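Local coordinates for protein probable arabinosyltransferase C (PDB 3PTY) that transfers arabinose in building the arabinan of the mycobacterial cell wall, and is represented here by its C-terminal, lectin-like carbohydrate-binding domain, at residues G46-V51 with T243-P248. Residues are numbered along the deposited sequence; the frame is centred on the assembly and turned at random.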
loop_
_atom_site.group_PDB
_atom_site.type_symbol
_atom_site.label_atom_id
_atom_site.label_comp_id
_atom_site.label_asym_id
_atom_site.label_seq_id
_atom_site.Cartn_x
_atom_site.Cartn_y
_atom_site.Cartn_z
ATOM N N GLY A 46 4.639 15.992 25.041
ATOM C CA GLY A 46 3.928 15.106 25.956
ATOM C C GLY A 46 4.807 14.345 26.942
ATOM O O GLY A 46 4.302 13.651 27.831
ATOM N N MET A 47 6.121 14.464 26.785
ATOM C CA MET A 47 7.067 13.741 27.638
ATOM C C MET A 47 6.812 14.020 29.123
ATOM O O MET A 47 6.595 15.164 29.520
ATOM C CB MET A 47 8.506 14.130 27.283
ATOM C CG MET A 47 8.991 13.613 25.932
ATOM S SD MET A 47 9.247 11.829 25.957
ATOM C CE MET A 47 9.551 11.507 24.215
ATOM N N LEU A 48 6.827 12.976 29.941
ATOM C CA LEU A 48 6.697 13.157 31.383
ATOM C C LEU A 48 7.983 13.763 31.918
ATOM O O LEU A 48 9.068 13.418 31.457
ATOM C CB LEU A 48 6.456 11.819 32.084
ATOM C CG LEU A 48 5.223 11.021 31.666
ATOM C CD1 LEU A 48 5.074 9.807 32.583
ATOM C CD2 LEU A 48 3.976 11.894 31.717
ATOM N N ALA A 49 7.864 14.658 32.893
ATOM C CA ALA A 49 9.039 15.197 33.575
ATOM C C ALA A 49 9.626 14.133 34.495
ATOM O O ALA A 49 8.888 13.421 35.174
ATOM C CB ALA A 49 8.662 16.445 34.379
ATOM N N PRO A 50 10.958 14.007 34.516
ATOM C CA PRO A 50 11.570 13.104 35.495
ATOM C C PRO A 50 11.287 13.628 36.896
ATOM O O PRO A 50 11.195 14.841 37.074
ATOM C CB PRO A 50 13.072 13.223 35.202
ATOM C CG PRO A 50 13.161 13.792 33.828
ATOM C CD PRO A 50 11.956 14.662 33.657
ATOM N N VAL A 51 11.159 12.742 37.877
ATOM C CA VAL A 51 10.919 13.186 39.251
ATOM C C VAL A 51 12.151 13.875 39.839
ATOM O O VAL A 51 12.058 14.984 40.373
ATOM C CB VAL A 51 10.515 12.020 40.170
ATOM C CG1 VAL A 51 10.447 12.491 41.627
ATOM C CG2 VAL A 51 9.176 11.441 39.724
ATOM N N THR A 243 12.732 4.857 24.464
ATOM C CA THR A 243 12.861 6.285 24.723
ATOM C C THR A 243 11.925 6.558 25.898
ATOM O O THR A 243 11.184 5.661 26.303
ATOM C CB THR A 243 12.440 7.117 23.499
ATOM O OG1 THR A 243 11.139 6.697 23.073
ATOM C CG2 THR A 243 13.435 6.927 22.348
ATOM N N PRO A 244 11.961 7.776 26.466
ATOM C CA PRO A 244 11.184 7.999 27.697
ATOM C C PRO A 244 9.673 8.025 27.503
ATOM O O PRO A 244 9.196 8.211 26.383
ATOM C CB PRO A 244 11.684 9.369 28.187
ATOM C CG PRO A 244 13.080 9.467 27.641
ATOM C CD PRO A 244 12.948 8.847 26.247
ATOM N N PRO A 245 8.921 7.852 28.602
ATOM C CA PRO A 245 7.457 7.777 28.536
ATOM C C PRO A 245 6.810 9.135 28.306
ATOM O O PRO A 245 7.320 10.170 28.749
ATOM C CB PRO A 245 7.065 7.248 29.919
ATOM C CG PRO A 245 8.201 7.670 30.829
ATOM C CD PRO A 245 9.443 7.667 29.969
ATOM N N ARG A 246 5.678 9.125 27.616
ATOM C CA ARG A 246 4.933 10.350 27.381
ATOM C C ARG A 246 3.438 10.093 27.344
ATOM O O ARG A 246 2.986 8.951 27.200
ATOM C CB ARG A 246 5.379 10.992 26.064
ATOM C CG ARG A 246 4.977 10.206 24.818
ATOM C CD ARG A 246 5.615 10.825 23.581
ATOM N NE ARG A 246 5.032 10.367 22.319
ATOM C CZ ARG A 246 5.537 9.390 21.573
ATOM N NH1 ARG A 246 6.626 8.742 21.971
ATOM N NH2 ARG A 246 4.950 9.056 20.424
ATOM N N ILE A 247 2.670 11.169 27.478
ATOM C CA ILE A 247 1.227 11.132 27.255
ATOM C C ILE A 247 0.934 12.063 26.087
ATOM O O ILE A 247 1.049 13.277 26.212
ATOM C CB ILE A 247 0.449 11.583 28.505
ATOM C CG1 ILE A 247 0.703 10.608 29.666
ATOM C CG2 ILE A 247 -1.054 11.659 28.209
ATOM C CD1 ILE A 247 0.041 11.040 30.980
ATOM N N PRO A 248 0.568 11.493 24.936
ATOM C CA PRO A 248 0.524 12.286 23.697
ATOM C C PRO A 248 -0.447 13.455 23.740
ATOM O O PRO A 248 -1.573 13.303 24.209
ATOM C CB PRO A 248 0.056 11.272 22.648
ATOM C CG PRO A 248 0.517 9.938 23.191
ATOM C CD PRO A 248 0.290 10.068 24.689
HETATM O O HOH W 1 9.759 11.477 29.557
#
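M47 and R246 form a non-hydrogen-bonded antiparallel pair, their CA atoms 4.0 Å apart, framed by two backbone hydrogen bonds. I247 N donates to G46 O at 3.0 Å (N-H...O angle 163°). On the other flank, L48 N gives P245 O a nearly straight bond of 3.1 Å (175°). That carbonyl is gripped twice, because a water 2.9 Å from P245 O donates to it and also to L48 O, linking the two loops just beyond the bridge.

Side-chain contacts flank this single bridge. L48 splits its two methyls: CD1 lies 4.2 Å from CG of the P245 ring, while CD2 packs 4.1 Å from I247 CG1. M47 starts away from segment 243-248, but a bend at chi2 (-71°) swings the thioether back, placing SD 3.6 Å from P244 O.

M47 CE reaches the R246 side chain at CD, 4.0 Å away; beyond that the guanidinium is held elsewhere. NE forms a salt bridge with E40, and NH1 and NH2 hydrogen-bond T168 and N210, so its polar end joins residues of both sheets. L48 and P245 both also touch Y151 and L165 of the antiparallel sheet. The arrangement is an isolated antiparallel beta bridge between two loops of this beta-sandwich-containing EmbC domain, one leaving strand 37-40 of the mixed sheet toward helix 55-58, the other connecting strand 240-242 of the antiparallel sheet to strand 251-252 of the mixed sheet.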